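Local coordinates for protein alpha-/beta-galactoside alpha-2,3-sialyltransferase (Photobacterium phosphoreum, PDB 2ZWI) that probably transfers sialic acid from a CMP-activated donor to galactosides in alpha-2,3 linkage, as a GT-B-type glycosyltransferase that binds CMP and a zinc ion, at residues A[174-182]-A[353-361]; A[266-274]-A[333-341]. All coordinates share one frame; numbering follows the deposited sequence. Where two conformers were deposited one is given.

Contact 1. Residues A[174-182]-A[353-361]; sequences RADIFETNL and QVMIELNIV
Arg174, bonded to O of Leu358, leads a polar and apolar contact between the loop after strand 168-172 of the seven-stranded sheet and the last turn of helix 350-357. Both terminal nitrogens converge end-on on one oxygen: NH1 of Arg174 lies 2.9 Å and NH2 2.8 Å from O of Leu358, with N-H...O angles well short of straight (131° at NH1). The adjoining NE/NH2 edge is held by Asp176, whose two carboxylate oxygens take these nitrogens in a nearly flat, side-on salt bridge that fixes the guanidinium's rotation, NH2 serving both partners. Leu358 also lays CD2 over one guanidinium face, toward its rim. The helix finishes in a Schellman motif, with Asn359 at positive phi; a positive guanidinium here probably faces the negative end of the helix dipole favourably. Beside it, CD1 of Ile177 sits 3.8 Å from both CG1 of Val354 and CD2 of Leu358, carried there by a CG1 anti to the backbone N (chi1 -170°). Farther along, the methyl CG2 of Thr180 rests 3.4 Å from O of Glu357. The Glu357 carboxylate takes a weak bond from ND2 of Asn181, and one water joins its OE2 to N of Asn181.

Contact 2. Residues A[266-274]-A[333-341]; sequences IITNSIQGL and VENKFIFYK
Ile267 packs across two neighbouring aromatic rings of strand 334-340, which themselves touch at the edge of Phe339, a hydrophobic contact in which its two branches serve different rings. CG2 comes to 3.5 Å from CD2 of Phe337, obliquely to that ring, while CD1 approaches CE2 of Phe339 at 3.6 Å. The first torsion divides the labour: with chi1 at -53°, CG1 lies anti to the carbonyl carbon and leads to Phe339, whose ring meets it in plane at the edge, and CG2 is left for Phe337. At the edge of the Phe337 ring, near its plane, CG2 of Ile271 adds a further contact.

Next to this apolar patch runs Lys336, whose aliphatic chain stays extended until it bends at the last torsion (chi4 -64°). Its CB packs 3.7 Å from CB of Asn269, its CD passes O of Ser270, and its CE touches CD1 of Leu274 at 3.7 Å. The bend brings NZ to OE1 of Glu334 in a salt bridge of 2.8 Å, and a water links the same NZ to O of Ser270. A second water spans N of Asn269 and O of Lys336.

Behind these residues, Ser270 OG accepts from N of Gln272 in an ST turn, followed by a type II turn from Ile271 to Leu274. The loop runs from helix 249-259, which touches Ile267, Ile271 and Phe339, to strand 275-279, beginning with the zinc ligand Asp275. Strand 334-340 pairs with strand 317-321 of the six-stranded parallel sheet, where Lys336 bonds to Val318 and Phe337 to Gly320 through their backbones.

Contact 1 and contact 2, with centres 20 Å apart, meet through strand 334-340 and the helix 350-357 that follows it. Along the chain the order is 174-182, 266-274, 333-341, 353-361, so contact 2 falls wholly between the two halves of contact 1. Contact 1 brings a loop after a strand of the seven-stranded sheet against a helix accompanying the six-stranded one, consistent with a contact across the boundary of the two Rossmann-like domains of a GT-B fold; contact 2 stays within the six-stranded half. Met355 packs on Ile338 and Tyr340, and Val361 on Asn335. The strand and helix together thus connect the zinc-side loop with the boundary between the halves.

Contact 1. Residues A[174-182]-A[353-361]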
ATOM      1  N   ARG A 174      -8.218  -3.272   2.270  1.00 11.96           N
ATOM      2  CA  ARG A 174      -9.284  -4.181   2.654  1.00 12.94           C
ATOM      3  C   ARG A 174     -10.485  -3.352   3.081  1.00 12.85           C
ATOM      4  O   ARG A 174     -10.662  -3.065   4.264  1.00 13.01           O
ATOM      5  CB  ARG A 174      -8.825  -5.124   3.793  1.00 12.96           C
ATOM      6  CG  ARG A 174      -7.795  -6.196   3.397  1.00 14.06           C
ATOM      7  CD  ARG A 174      -8.394  -7.266   2.439  1.00 14.91           C
ATOM      8  NE  ARG A 174      -9.516  -7.990   3.039  1.00 15.06           N
ATOM      9  CZ  ARG A 174      -9.408  -9.136   3.702  1.00 13.84           C
ATOM     10  NH1 ARG A 174      -8.235  -9.724   3.835  1.00 12.68           N
ATOM     11  NH2 ARG A 174     -10.487  -9.700   4.220  1.00 15.45           N
ATOM     12  N   ALA A 175     -11.294  -2.953   2.099  1.00 13.15           N
ATOM     13  CA  ALA A 175     -12.526  -2.213   2.344  1.00 13.50           C
ATOM     14  C   ALA A 175     -13.490  -2.972   3.278  1.00 13.99           C
ATOM     15  O   ALA A 175     -14.313  -2.359   3.954  1.00 14.09           O
ATOM     16  CB  ALA A 175     -13.210  -1.886   1.016  1.00 13.41           C
ATOM     17  N   ASP A 176     -13.369  -4.297   3.310  1.00 14.56           N
ATOM     18  CA  ASP A 176     -14.219  -5.154   4.150  1.00 15.51           C
ATOM     19  C   ASP A 176     -13.813  -5.179   5.634  1.00 15.16           C
ATOM     20  O   ASP A 176     -14.382  -5.949   6.423  1.00 14.97           O
ATOM     21  CB  ASP A 176     -14.265  -6.585   3.586  1.00 16.06           C
ATOM     22  CG  ASP A 176     -12.885  -7.227   3.499  1.00 18.08           C
ATOM     23  OD1 ASP A 176     -11.881  -6.489   3.323  1.00 19.95           O
ATOM     24  OD2 ASP A 176     -12.795  -8.473   3.609  1.00 19.36           O
ATOM     25  N   ILE A 177     -12.843  -4.345   6.009  1.00 14.79           N
ATOM     26  CA  ILE A 177     -12.523  -4.116   7.422  1.00 15.07           C
ATOM     27  C   ILE A 177     -13.784  -3.689   8.205  1.00 15.75           C
ATOM     28  O   ILE A 177     -13.948  -4.048   9.370  1.00 15.51           O
ATOM     29  CB  ILE A 177     -11.353  -3.090   7.613  1.00 15.00           C
ATOM     30  CG1 ILE A 177     -10.857  -3.055   9.076  1.00 15.13           C
ATOM     31  CG2 ILE A 177     -11.751  -1.685   7.123  1.00 13.15           C
ATOM     32  CD1 ILE A 177     -10.219  -4.361   9.579  1.00 16.73           C
ATOM     33  N   PHE A 178     -14.676  -2.953   7.543  1.00 16.46           N
ATOM     34  CA  PHE A 178     -15.920  -2.488   8.162  1.00 17.60           C
ATOM     35  C   PHE A 178     -16.993  -3.570   8.260  1.00 19.05           C
ATOM     36  O   PHE A 178     -18.092  -3.309   8.766  1.00 20.15           O
ATOM     37  CB  PHE A 178     -16.465  -1.260   7.427  1.00 17.11           C
ATOM     38  CG  PHE A 178     -15.535  -0.078   7.455  1.00 16.47           C
ATOM     39  CD1 PHE A 178     -15.371   0.670   8.621  1.00 15.54           C
ATOM     40  CD2 PHE A 178     -14.823   0.289   6.321  1.00 15.49           C
ATOM     41  CE1 PHE A 178     -14.513   1.769   8.656  1.00 14.87           C
ATOM     42  CE2 PHE A 178     -13.955   1.382   6.345  1.00 15.40           C
ATOM     43  CZ  PHE A 178     -13.793   2.121   7.521  1.00 15.97           C
ATOM     44  N   GLU A 179     -16.677  -4.773   7.788  1.00 20.13           N
ATOM     45  CA  GLU A 179     -17.580  -5.918   7.895  1.00 21.44           C
ATOM     46  C   GLU A 179     -16.998  -7.036   8.757  1.00 21.44           C
ATOM     47  O   GLU A 179     -17.473  -8.170   8.699  1.00 21.89           O
ATOM     48  CB  GLU A 179     -17.967  -6.457   6.511  1.00 21.80           C
ATOM     49  CG  GLU A 179     -19.190  -5.791   5.900  1.00 24.76           C
ATOM     50  CD  GLU A 179     -18.929  -4.358   5.491  1.00 29.54           C
ATOM     51  OE1 GLU A 179     -17.882  -4.101   4.851  1.00 31.31           O
ATOM     52  OE2 GLU A 179     -19.769  -3.486   5.812  1.00 32.24           O
ATOM     53  N   THR A 180     -15.986  -6.715   9.565  1.00 21.28           N
ATOM     54  CA  THR A 180     -15.407  -7.681  10.509  1.00 20.82           C
ATOM     55  C   THR A 180     -16.045  -7.511  11.893  1.00 21.00           C
ATOM     56  O   THR A 180     -17.017  -6.769  12.039  1.00 20.63           O
ATOM     57  CB  THR A 180     -13.867  -7.530  10.604  1.00 20.98           C
ATOM     58  OG1 THR A 180     -13.536  -6.206  11.047  1.00 20.99           O
ATOM     59  CG2 THR A 180     -13.208  -7.801   9.244  1.00 20.09           C
ATOM     60  N   ASN A 181     -15.507  -8.198  12.902  1.00 21.27           N
ATOM     61  CA  ASN A 181     -15.989  -8.049  14.287  1.00 21.58           C
ATOM     62  C   ASN A 181     -15.542  -6.744  14.947  1.00 20.80           C
ATOM     63  O   ASN A 181     -15.959  -6.439  16.063  1.00 20.99           O
ATOM     64  CB  ASN A 181     -15.554  -9.231  15.167  1.00 22.04           C
ATOM     65  CG  ASN A 181     -16.244 -10.540  14.790  1.00 24.75           C
ATOM     66  OD1 ASN A 181     -17.434 -10.569  14.464  1.00 26.62           O
ATOM     67  ND2 ASN A 181     -15.489 -11.635  14.841  1.00 26.86           N
ATOM     68  N   LEU A 182     -14.686  -5.974  14.277  1.00 19.85           N
ATOM     69  CA  LEU A 182     -14.222  -4.706  14.858  1.00 18.67           C
ATOM     70  C   LEU A 182     -15.370  -3.691  14.904  1.00 17.89           C
ATOM     71  O   LEU A 182     -16.040  -3.496  13.890  1.00 17.18           O
ATOM     72  CB  LEU A 182     -13.045  -4.140  14.055  1.00 18.75           C
ATOM     73  CG  LEU A 182     -11.788  -4.997  13.859  1.00 19.46           C
ATOM     74  CD1 LEU A 182     -10.660  -4.087  13.407  1.00 21.05           C
ATOM     75  CD2 LEU A 182     -11.393  -5.736  15.126  1.00 21.26           C
ATOM     76  N   GLN A 353      -3.975  -9.080  15.568  1.00 12.17           N
ATOM     77  CA  GLN A 353      -5.430  -9.146  15.649  1.00 12.09           C
ATOM     78  C   GLN A 353      -6.166  -8.661  14.392  1.00 11.57           C
ATOM     79  O   GLN A 353      -7.152  -9.277  13.994  1.00 11.18           O
ATOM     80  CB  GLN A 353      -5.974  -8.469  16.916  1.00 11.72           C
ATOM     81  CG  GLN A 353      -5.559  -9.140  18.234  1.00 12.63           C
ATOM     82  CD  GLN A 353      -5.919 -10.616  18.305  1.00 14.51           C
ATOM     83  OE1 GLN A 353      -5.076 -11.447  18.628  1.00 16.41           O
ATOM     84  NE2 GLN A 353      -7.166 -10.949  17.982  1.00 13.32           N
ATOM     85  N   VAL A 354      -5.709  -7.575  13.772  1.00 11.53           N
ATOM     86  CA  VAL A 354      -6.346  -7.088  12.532  0.50 11.73           C
ATOM     87  C   VAL A 354      -6.170  -8.101  11.410  1.00 11.53           C
ATOM     88  O   VAL A 354      -7.062  -8.283  10.573  1.00 11.70           O
ATOM     89  CB  VAL A 354      -5.790  -5.734  12.009  0.50 11.70           C
ATOM     90  CG1 VAL A 354      -6.798  -5.082  11.054  0.50 12.09           C
ATOM     91  CG2 VAL A 354      -5.501  -4.793  13.117  0.50 12.84           C
ATOM     92  N   MET A 355      -5.017  -8.767  11.387  1.00 11.54           N
ATOM     93  CA  MET A 355      -4.731  -9.765  10.348  1.00 12.18           C
ATOM     94  C   MET A 355      -5.585 -11.020  10.546  1.00 11.96           C
ATOM     95  O   MET A 355      -6.059 -11.617   9.573  1.00 11.63           O
ATOM     96  CB  MET A 355      -3.235 -10.074  10.270  1.00 12.09           C
ATOM     97  CG  MET A 355      -2.424  -8.874   9.725  1.00 12.55           C
ATOM     98  SD  MET A 355      -0.627  -9.066   9.673  1.00 14.00           S
ATOM     99  CE  MET A 355      -0.431  -9.935   8.122  1.00 14.10           C
ATOM    100  N   ILE A 356      -5.819 -11.397  11.802  1.00 12.33           N
ATOM    101  CA  ILE A 356      -6.761 -12.491  12.084  1.00 12.49           C
ATOM    102  C   ILE A 356      -8.190 -12.116  11.671  1.00 12.76           C
ATOM    103  O   ILE A 356      -8.857 -12.883  10.961  1.00 12.47           O
ATOM    104  CB  ILE A 356      -6.689 -12.955  13.561  1.00 12.10           C
ATOM    105  CG1 ILE A 356      -5.399 -13.749  13.798  1.00 12.17           C
ATOM    106  CG2 ILE A 356      -7.919 -13.784  13.944  1.00 11.91           C
ATOM    107  CD1 ILE A 356      -5.020 -13.889  15.292  1.00 12.95           C
ATOM    108  N   GLU A 357      -8.645 -10.936  12.093  1.00 13.34           N
ATOM    109  CA  GLU A 357     -10.012 -10.467  11.783  1.00 14.67           C
ATOM    110  C   GLU A 357     -10.316 -10.391  10.286  1.00 14.44           C
ATOM    111  O   GLU A 357     -11.447 -10.667   9.862  1.00 14.60           O
ATOM    112  CB  GLU A 357     -10.300  -9.114  12.444  1.00 15.27           C
ATOM    113  CG  GLU A 357     -10.340  -9.159  13.969  1.00 19.35           C
ATOM    114  CD  GLU A 357     -11.371 -10.149  14.501  1.00 24.25           C
ATOM    115  OE1 GLU A 357     -11.001 -11.046  15.290  1.00 26.18           O
ATOM    116  OE2 GLU A 357     -12.550 -10.034  14.105  1.00 27.68           O
ATOM    117  N   LEU A 358      -9.303 -10.038   9.496  1.00 13.55           N
ATOM    118  CA  LEU A 358      -9.427  -9.948   8.035  1.00 13.50           C
ATOM    119  C   LEU A 358      -9.227 -11.276   7.311  1.00 13.88           C
ATOM    120  O   LEU A 358      -9.239 -11.330   6.079  1.00 13.78           O
ATOM    121  CB  LEU A 358      -8.427  -8.923   7.494  1.00 12.63           C
ATOM    122  CG  LEU A 358      -8.789  -7.464   7.776  1.00 10.97           C
ATOM    123  CD1 LEU A 358      -7.586  -6.589   7.529  1.00  9.88           C
ATOM    124  CD2 LEU A 358      -9.944  -7.041   6.887  1.00  9.70           C
ATOM    125  N   ASN A 359      -9.036 -12.338   8.087  1.00 14.47           N
ATOM    126  CA  ASN A 359      -8.775 -13.678   7.560  1.00 15.46           C
ATOM    127  C   ASN A 359      -7.567 -13.722   6.622  1.00 15.02           C
ATOM    128  O   ASN A 359      -7.541 -14.482   5.660  1.00 14.94           O
ATOM    129  CB  ASN A 359     -10.037 -14.255   6.895  1.00 16.23           C
ATOM    130  CG  ASN A 359     -11.225 -14.250   7.825  1.00 18.29           C
ATOM    131  OD1 ASN A 359     -11.337 -15.098   8.710  1.00 23.05           O
ATOM    132  ND2 ASN A 359     -12.122 -13.286   7.640  1.00 22.83           N
ATOM    133  N   ILE A 360      -6.578 -12.880   6.911  1.00 14.73           N
ATOM    134  CA  ILE A 360      -5.304 -12.890   6.203  1.00 14.73           C
ATOM    135  C   ILE A 360      -4.508 -14.127   6.646  1.00 14.63           C
ATOM    136  O   ILE A 360      -3.754 -14.716   5.873  1.00 14.73           O
ATOM    137  CB  ILE A 360      -4.516 -11.570   6.465  1.00 14.56           C
ATOM    138  CG1 ILE A 360      -5.194 -10.402   5.721  1.00 15.07           C
ATOM    139  CG2 ILE A 360      -3.051 -11.707   6.038  1.00 15.52           C
ATOM    140  CD1 ILE A 360      -4.736  -9.019   6.161  1.00 14.79           C
ATOM    141  N   VAL A 361      -4.707 -14.508   7.905  1.00 14.59           N
ATOM    142  CA  VAL A 361      -4.004 -15.623   8.516  1.00 14.22           C
ATOM    143  C   VAL A 361      -4.929 -16.298   9.522  1.00 15.42           C
ATOM    144  O   VAL A 361      -5.657 -15.625  10.263  1.00 15.25           O
ATOM    145  CB  VAL A 361      -2.680 -15.142   9.199  1.00 14.65           C
ATOM    146  CG1 VAL A 361      -2.959 -14.122  10.320  1.00 11.78           C
ATOM    147  CG2 VAL A 361      -1.815 -16.325   9.689  1.00 12.38           C
TER
HETATM  148  O   HOH W   1     -14.071 -10.808  12.192  1.00 29.71           O

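Contact 2. Residues A[266-274]-A[333-341]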
ATOM      1  N   ILE A 266       5.276 -26.447  15.738  1.00 17.61           N
ATOM      2  CA  ILE A 266       5.173 -24.990  15.684  1.00 17.49           C
ATOM      3  C   ILE A 266       4.675 -24.604  14.308  1.00 16.65           C
ATOM      4  O   ILE A 266       3.580 -24.078  14.167  1.00 17.16           O
ATOM      5  CB  ILE A 266       6.548 -24.312  15.948  1.00 17.91           C
ATOM      6  CG1 ILE A 266       7.028 -24.619  17.374  1.00 18.98           C
ATOM      7  CG2 ILE A 266       6.461 -22.804  15.724  1.00 17.85           C
ATOM      8  CD1 ILE A 266       8.559 -24.696  17.516  1.00 21.68           C
ATOM      9  N   ILE A 267       5.479 -24.880  13.290  1.00 15.37           N
ATOM     10  CA  ILE A 267       5.053 -24.641  11.925  1.00 14.91           C
ATOM     11  C   ILE A 267       4.396 -25.921  11.388  1.00 14.39           C
ATOM     12  O   ILE A 267       5.058 -26.757  10.771  1.00 14.21           O
ATOM     13  CB  ILE A 267       6.222 -24.146  11.036  1.00 14.72           C
ATOM     14  CG1 ILE A 267       6.894 -22.922  11.680  1.00 14.06           C
ATOM     15  CG2 ILE A 267       5.724 -23.828   9.615  1.00 14.88           C
ATOM     16  CD1 ILE A 267       8.093 -22.374  10.910  1.00 14.44           C
ATOM     17  N   THR A 268       3.097 -26.068  11.647  1.00 14.26           N
ATOM     18  CA  THR A 268       2.353 -27.270  11.239  1.00 14.25           C
ATOM     19  C   THR A 268       2.157 -27.365   9.719  1.00 14.57           C
ATOM     20  O   THR A 268       2.106 -28.462   9.170  1.00 14.25           O
ATOM     21  CB  THR A 268       0.999 -27.417  11.993  1.00 14.60           C
ATOM     22  OG1 THR A 268       0.172 -26.278  11.739  1.00 15.15           O
ATOM     23  CG2 THR A 268       1.229 -27.540  13.511  1.00 14.19           C
ATOM     24  N   ASN A 269       2.069 -26.212   9.052  1.00 14.66           N
ATOM     25  CA  ASN A 269       2.013 -26.131   7.586  1.00 14.84           C
ATOM     26  C   ASN A 269       3.399 -26.121   6.975  1.00 14.51           C
ATOM     27  O   ASN A 269       3.993 -25.052   6.781  1.00 14.58           O
ATOM     28  CB  ASN A 269       1.305 -24.854   7.132  1.00 15.20           C
ATOM     29  CG  ASN A 269      -0.150 -24.839   7.460  1.00 17.78           C
ATOM     30  OD1 ASN A 269      -0.715 -23.776   7.753  1.00 21.39           O
ATOM     31  ND2 ASN A 269      -0.789 -26.004   7.406  1.00 16.51           N
ATOM     32  N   SER A 270       3.896 -27.309   6.644  1.00 14.28           N
ATOM     33  CA  SER A 270       5.263 -27.499   6.164  1.00 14.20           C
ATOM     34  C   SER A 270       5.521 -26.947   4.768  1.00 14.09           C
ATOM     35  O   SER A 270       4.622 -26.915   3.932  1.00 14.64           O
ATOM     36  CB  SER A 270       5.609 -28.989   6.159  1.00 14.12           C
ATOM     37  OG  SER A 270       6.954 -29.165   5.759  1.00 14.01           O
ATOM     38  N   ILE A 271       6.760 -26.532   4.519  1.00 14.01           N
ATOM     39  CA  ILE A 271       7.189 -26.181   3.166  1.00 14.14           C
ATOM     40  C   ILE A 271       8.052 -27.266   2.507  1.00 14.35           C
ATOM     41  O   ILE A 271       8.592 -27.052   1.410  1.00 12.99           O
ATOM     42  CB  ILE A 271       7.887 -24.794   3.099  1.00 14.75           C
ATOM     43  CG1 ILE A 271       9.218 -24.789   3.882  1.00 14.55           C
ATOM     44  CG2 ILE A 271       6.919 -23.703   3.564  1.00 15.18           C
ATOM     45  CD1 ILE A 271       9.987 -23.449   3.834  1.00 14.11           C
ATOM     46  N   GLN A 272       8.158 -28.429   3.160  1.00 14.76           N
ATOM     47  CA  GLN A 272       8.907 -29.558   2.593  1.00 15.69           C
ATOM     48  C   GLN A 272       8.465 -29.845   1.161  1.00 15.47           C
ATOM     49  O   GLN A 272       7.259 -29.862   0.861  1.00 14.62           O
ATOM     50  CB  GLN A 272       8.738 -30.821   3.449  1.00 16.07           C
ATOM     51  CG  GLN A 272       9.589 -32.012   2.954  1.00 17.35           C
ATOM     52  CD  GLN A 272       9.648 -33.155   3.947  1.00 17.58           C
ATOM     53  OE1 GLN A 272       8.633 -33.803   4.214  1.00 19.93           O
ATOM     54  NE2 GLN A 272      10.844 -33.415   4.499  1.00 19.75           N
ATOM     55  N   GLY A 273       9.439 -30.043   0.275  1.00 15.58           N
ATOM     56  CA  GLY A 273       9.155 -30.433  -1.109  1.00 15.59           C
ATOM     57  C   GLY A 273       8.643 -29.330  -2.036  1.00 15.79           C
ATOM     58  O   GLY A 273       8.325 -29.600  -3.195  1.00 16.25           O
ATOM     59  N   LEU A 274       8.535 -28.099  -1.535  1.00 14.85           N
ATOM     60  CA  LEU A 274       8.153 -26.974  -2.376  1.00 14.06           C
ATOM     61  C   LEU A 274       9.379 -26.299  -2.998  1.00 13.38           C
ATOM     62  O   LEU A 274      10.478 -26.393  -2.458  1.00 12.92           O
ATOM     63  CB  LEU A 274       7.319 -25.953  -1.587  1.00 14.04           C
ATOM     64  CG  LEU A 274       6.011 -26.441  -0.938  1.00 15.58           C
ATOM     65  CD1 LEU A 274       5.241 -25.283  -0.342  1.00 15.67           C
ATOM     66  CD2 LEU A 274       5.125 -27.203  -1.932  1.00 18.34           C
ATOM     67  N   VAL A 333      -3.945 -17.243  -2.776  1.00 14.76           N
ATOM     68  CA  VAL A 333      -2.638 -17.776  -2.376  1.00 14.83           C
ATOM     69  C   VAL A 333      -2.663 -18.224  -0.909  1.00 14.50           C
ATOM     70  O   VAL A 333      -3.066 -17.473  -0.027  1.00 14.92           O
ATOM     71  CB  VAL A 333      -1.404 -16.874  -2.813  1.00 15.08           C
ATOM     72  CG1 VAL A 333      -1.831 -15.479  -3.237  1.00 16.66           C
ATOM     73  CG2 VAL A 333      -0.264 -16.861  -1.787  1.00 15.39           C
ATOM     74  N   GLU A 334      -2.283 -19.468  -0.672  1.00 14.35           N
ATOM     75  CA  GLU A 334      -2.283 -20.033   0.675  1.00 14.90           C
ATOM     76  C   GLU A 334      -1.245 -19.370   1.583  1.00 14.09           C
ATOM     77  O   GLU A 334      -0.076 -19.278   1.227  1.00 13.72           O
ATOM     78  CB  GLU A 334      -2.034 -21.536   0.612  1.00 14.74           C
ATOM     79  CG  GLU A 334      -1.981 -22.211   1.997  1.00 16.77           C
ATOM     80  CD  GLU A 334      -1.380 -23.613   1.967  1.00 17.58           C
ATOM     81  OE1 GLU A 334      -0.832 -24.030   0.921  1.00 22.10           O
ATOM     82  OE2 GLU A 334      -1.445 -24.301   3.009  1.00 21.75           O
ATOM     83  N   ASN A 335      -1.677 -18.918   2.759  1.00 14.00           N
ATOM     84  CA  ASN A 335      -0.761 -18.403   3.774  1.00 14.12           C
ATOM     85  C   ASN A 335      -0.433 -19.512   4.780  1.00 13.92           C
ATOM     86  O   ASN A 335      -1.301 -19.920   5.544  1.00 14.78           O
ATOM     87  CB  ASN A 335      -1.394 -17.205   4.487  1.00 14.46           C
ATOM     88  CG  ASN A 335      -0.419 -16.455   5.391  1.00 15.74           C
ATOM     89  OD1 ASN A 335      -0.823 -15.561   6.130  1.00 20.68           O
ATOM     90  ND2 ASN A 335       0.854 -16.815   5.344  1.00 16.78           N
ATOM     91  N   LYS A 336       0.804 -20.002   4.777  1.00 12.92           N
ATOM     92  CA  LYS A 336       1.167 -21.125   5.639  1.00 12.21           C
ATOM     93  C   LYS A 336       1.469 -20.758   7.096  1.00 11.70           C
ATOM     94  O   LYS A 336       1.198 -21.548   7.999  1.00 11.12           O
ATOM     95  CB  LYS A 336       2.316 -21.949   5.034  1.00 12.58           C
ATOM     96  CG  LYS A 336       1.926 -22.710   3.769  1.00 11.83           C
ATOM     97  CD  LYS A 336       2.958 -23.761   3.428  1.00 13.27           C
ATOM     98  CE  LYS A 336       2.631 -24.479   2.138  1.00 13.73           C
ATOM     99  NZ  LYS A 336       1.378 -25.248   2.223  1.00 15.46           N
ATOM    100  N   PHE A 337       2.032 -19.568   7.316  1.00 11.36           N
ATOM    101  CA  PHE A 337       2.410 -19.092   8.654  1.00 11.14           C
ATOM    102  C   PHE A 337       2.848 -17.630   8.576  1.00 11.12           C
ATOM    103  O   PHE A 337       3.351 -17.196   7.540  1.00 10.81           O
ATOM    104  CB  PHE A 337       3.545 -19.946   9.258  1.00 11.57           C
ATOM    105  CG  PHE A 337       4.781 -20.043   8.387  1.00 11.33           C
ATOM    106  CD1 PHE A 337       5.768 -19.060   8.437  1.00 10.28           C
ATOM    107  CD2 PHE A 337       4.949 -21.114   7.511  1.00 11.85           C
ATOM    108  CE1 PHE A 337       6.902 -19.140   7.631  1.00 10.99           C
ATOM    109  CE2 PHE A 337       6.080 -21.201   6.702  1.00 10.84           C
ATOM    110  CZ  PHE A 337       7.057 -20.209   6.766  1.00 11.48           C
ATOM    111  N   ILE A 338       2.631 -16.869   9.650  1.00 10.58           N
ATOM    112  CA  ILE A 338       3.260 -15.550   9.792  1.00 10.38           C
ATOM    113  C   ILE A 338       3.919 -15.434  11.164  1.00 10.85           C
ATOM    114  O   ILE A 338       3.293 -15.729  12.186  1.00 10.83           O
ATOM    115  CB  ILE A 338       2.270 -14.362   9.601  1.00 10.97           C
ATOM    116  CG1 ILE A 338       1.472 -14.488   8.295  1.00 10.06           C
ATOM    117  CG2 ILE A 338       3.027 -13.037   9.598  1.00  9.57           C
ATOM    118  CD1 ILE A 338       0.478 -13.319   8.075  1.00 10.51           C
ATOM    119  N   PHE A 339       5.186 -15.026  11.178  1.00 10.72           N
ATOM    120  CA  PHE A 339       5.897 -14.763  12.426  1.00 11.82           C
ATOM    121  C   PHE A 339       5.922 -13.284  12.727  1.00 12.30           C
ATOM    122  O   PHE A 339       6.172 -12.455  11.848  1.00 11.99           O
ATOM    123  CB  PHE A 339       7.327 -15.306  12.408  1.00 11.29           C
ATOM    124  CG  PHE A 339       7.415 -16.776  12.713  1.00 12.49           C
ATOM    125  CD1 PHE A 339       7.887 -17.218  13.950  1.00 12.90           C
ATOM    126  CD2 PHE A 339       7.002 -17.718  11.773  1.00 12.25           C
ATOM    127  CE1 PHE A 339       7.956 -18.581  14.241  1.00 12.61           C
ATOM    128  CE2 PHE A 339       7.059 -19.075  12.059  1.00 13.19           C
ATOM    129  CZ  PHE A 339       7.542 -19.511  13.288  1.00 12.09           C
ATOM    130  N   TYR A 340       5.677 -12.977  13.990  1.00 13.44           N
ATOM    131  CA  TYR A 340       5.660 -11.608  14.469  1.00 14.97           C
ATOM    132  C   TYR A 340       6.676 -11.422  15.597  1.00 16.55           C
ATOM    133  O   TYR A 340       6.874 -12.314  16.422  1.00 16.77           O
ATOM    134  CB  TYR A 340       4.268 -11.268  14.996  1.00 14.00           C
ATOM    135  CG  TYR A 340       3.142 -11.402  13.990  1.00 14.00           C
ATOM    136  CD1 TYR A 340       2.479 -12.619  13.810  1.00 12.83           C
ATOM    137  CD2 TYR A 340       2.737 -10.304  13.219  1.00 12.93           C
ATOM    138  CE1 TYR A 340       1.426 -12.737  12.891  1.00 13.40           C
ATOM    139  CE2 TYR A 340       1.693 -10.412  12.303  1.00 12.89           C
ATOM    140  CZ  TYR A 340       1.041 -11.628  12.148  1.00 13.86           C
ATOM    141  OH  TYR A 340       0.001 -11.736  11.249  1.00 12.67           O
ATOM    142  N   LYS A 341       7.314 -10.254  15.622  1.00 18.46           N
ATOM    143  CA  LYS A 341       8.058  -9.798  16.791  1.00 20.45           C
ATOM    144  C   LYS A 341       6.995  -9.276  17.747  1.00 21.19           C
ATOM    145  O   LYS A 341       6.356  -8.243  17.478  1.00 21.74           O
ATOM    146  CB  LYS A 341       9.030  -8.683  16.389  1.00 20.62           C
ATOM    147  CG  LYS A 341       9.734  -7.955  17.531  1.00 22.82           C
ATOM    148  CD  LYS A 341      10.097  -6.550  17.065  1.00 25.80           C
ATOM    149  CE  LYS A 341      10.938  -5.777  18.074  1.00 28.10           C
ATOM    150  NZ  LYS A 341      11.379  -4.469  17.471  1.00 28.91           N
TER
HETATM  151  O   HOH W   2       2.089 -23.251   9.964  1.00  9.30           O
HETATM  152  O   HOH W   3       1.797 -27.174   4.205  1.00 27.56           O